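Local coordinates for gamma-glutamyl phosphate reductase (Thermotoga maritima, PDB 1O20), which probably catalyses the NADPH-dependent reduction of L-glutamyl 5-phosphate to the corresponding semialdehyde, the second step of proline biosynthesis from glutamate, at residues 285-288 and 289-293. Residues are numbered along the deposited sequence; the frame is centred on the assembly and turned at random.
Sequences PVIV and EELRK
Val288 and Arg292, one helical turn apart, lie side by side and point the same way. Val288 CG1 sits over the centre of one face of the Arg292 guanidinium, 3.4 Å from Arg292 CZ. Arg292 reaches this place because its CG stands anti to the carbonyl carbon (chi1 -73°) and the chain runs extended to NE, while NH1 forms a salt bridge with Asp310. Were Arg292 replaced by an alanine, Asp310 would probably lose this charged partner and Val288 CG1 the flat group it lies against. The apolar contact is Ile287 CG1 on Leu291 CD1, at 3.8 Å; both residues also pack on helix 249-261. Four i to i+4 backbone bonds hold this part of the helix: Leu291 N to Ile287 O is 2.8 Å, whereas Glu289 N to Pro285 O stretches to 3.2 Å. On the outer side a water donates to both Val286 O (2.8 Å) and Glu289 OE2, giving that carbonyl a second donor besides Glu290 N. The chemistry is that of an amphipathic helix flanking the parallel sheet of an aldehyde dehydrogenase-like fold: Val288 and Leu291 face strands 297-300 and 327-333, and hydrated carboxylate lies outward.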
loop_
_atom_site.group_PDB
_atom_site.type_symbol
_atom_site.label_atom_id
_atom_site.label_comp_id
_atom_site.label_asym_id
_atom_site.label_seq_id
_atom_site.Cartn_x
_atom_site.Cartn_y
_atom_site.Cartn_z
ATOM N N PRO A 285 -2.140 8.856 -33.270
ATOM C CA PRO A 285 -2.350 10.316 -33.382
ATOM C C PRO A 285 -3.404 10.820 -32.415
ATOM O O PRO A 285 -3.252 11.902 -31.857
ATOM C CB PRO A 285 -2.722 10.524 -34.875
ATOM C CG PRO A 285 -2.113 9.376 -35.555
ATOM C CD PRO A 285 -2.249 8.188 -34.583
ATOM N N VAL A 286 -4.425 10.005 -32.182
ATOM C CA VAL A 286 -5.506 10.374 -31.274
ATOM C C VAL A 286 -5.081 10.376 -29.819
ATOM O O VAL A 286 -5.284 11.359 -29.133
ATOM C CB VAL A 286 -6.725 9.485 -31.484
ATOM C CG1 VAL A 286 -7.846 9.858 -30.473
ATOM C CG2 VAL A 286 -7.233 9.668 -32.908
ATOM N N ILE A 287 -4.476 9.281 -29.359
ATOM C CA ILE A 287 -4.122 9.170 -27.958
ATOM C C ILE A 287 -2.993 10.119 -27.587
ATOM O O ILE A 287 -2.991 10.658 -26.492
ATOM C CB ILE A 287 -3.816 7.689 -27.558
ATOM C CG1 ILE A 287 -3.717 7.557 -26.037
ATOM C CG2 ILE A 287 -2.561 7.183 -28.226
ATOM C CD1 ILE A 287 -5.036 7.903 -25.294
ATOM N N VAL A 288 -2.052 10.327 -28.492
ATOM C CA VAL A 288 -0.954 11.254 -28.248
ATOM C C VAL A 288 -1.514 12.698 -28.113
ATOM O O VAL A 288 -1.163 13.404 -27.172
ATOM C CB VAL A 288 0.163 11.142 -29.321
ATOM C CG1 VAL A 288 1.227 12.245 -29.159
ATOM C CG2 VAL A 288 0.831 9.816 -29.243
ATOM N N GLU A 289 -2.432 13.084 -28.998
ATOM C CA GLU A 289 -3.114 14.395 -28.921
ATOM C C GLU A 289 -3.792 14.566 -27.554
ATOM O O GLU A 289 -3.565 15.577 -26.874
ATOM C CB GLU A 289 -4.115 14.531 -30.110
ATOM C CG GLU A 289 -5.149 15.661 -30.098
ATOM C CD GLU A 289 -6.067 15.626 -31.348
ATOM O OE1 GLU A 289 -6.073 16.623 -32.119
ATOM O OE2 GLU A 289 -6.757 14.588 -31.579
ATOM N N GLU A 290 -4.544 13.544 -27.125
ATOM C CA GLU A 290 -5.282 13.618 -25.884
ATOM C C GLU A 290 -4.373 13.627 -24.658
ATOM O O GLU A 290 -4.622 14.352 -23.687
ATOM C CB GLU A 290 -6.314 12.503 -25.819
ATOM C CG GLU A 290 -7.292 12.590 -24.640
ATOM C CD GLU A 290 -8.356 13.673 -24.810
ATOM O OE1 GLU A 290 -8.418 14.268 -25.909
ATOM O OE2 GLU A 290 -9.114 13.915 -23.823
ATOM N N LEU A 291 -3.311 12.845 -24.695
ATOM C CA LEU A 291 -2.311 12.843 -23.620
ATOM C C LEU A 291 -1.692 14.246 -23.476
ATOM O O LEU A 291 -1.569 14.792 -22.376
ATOM C CB LEU A 291 -1.237 11.787 -23.903
ATOM C CG LEU A 291 -1.689 10.355 -23.593
ATOM C CD1 LEU A 291 -0.817 9.361 -24.275
ATOM C CD2 LEU A 291 -1.728 10.152 -22.053
ATOM N N ARG A 292 -1.360 14.838 -24.607
ATOM C CA ARG A 292 -0.795 16.205 -24.629
ATOM C C ARG A 292 -1.768 17.257 -24.123
ATOM O O ARG A 292 -1.348 18.179 -23.471
ATOM C CB ARG A 292 -0.269 16.568 -26.014
ATOM C CG ARG A 292 1.033 15.814 -26.328
ATOM C CD ARG A 292 1.464 15.859 -27.759
ATOM N NE ARG A 292 2.777 15.235 -27.972
ATOM C CZ ARG A 292 3.286 14.992 -29.168
ATOM N NH1 ARG A 292 2.591 15.338 -30.240
ATOM N NH2 ARG A 292 4.490 14.426 -29.312
ATOM N N LYS A 293 -3.073 17.060 -24.311
ATOM C CA LYS A 293 -4.049 18.021 -23.784
ATOM C C LYS A 293 -3.990 18.047 -22.259
ATOM O O LYS A 293 -4.367 19.028 -21.623
ATOM C CB LYS A 293 -5.477 17.651 -24.212
ATOM C CG LYS A 293 -5.873 17.983 -25.630
ATOM C CD LYS A 293 -7.419 17.810 -25.917
ATOM C CE LYS A 293 -8.365 18.121 -24.684
ATOM N NZ LYS A 293 -9.783 17.582 -24.848
HETATM O O HOH W 1 -7.282 13.207 -29.599
#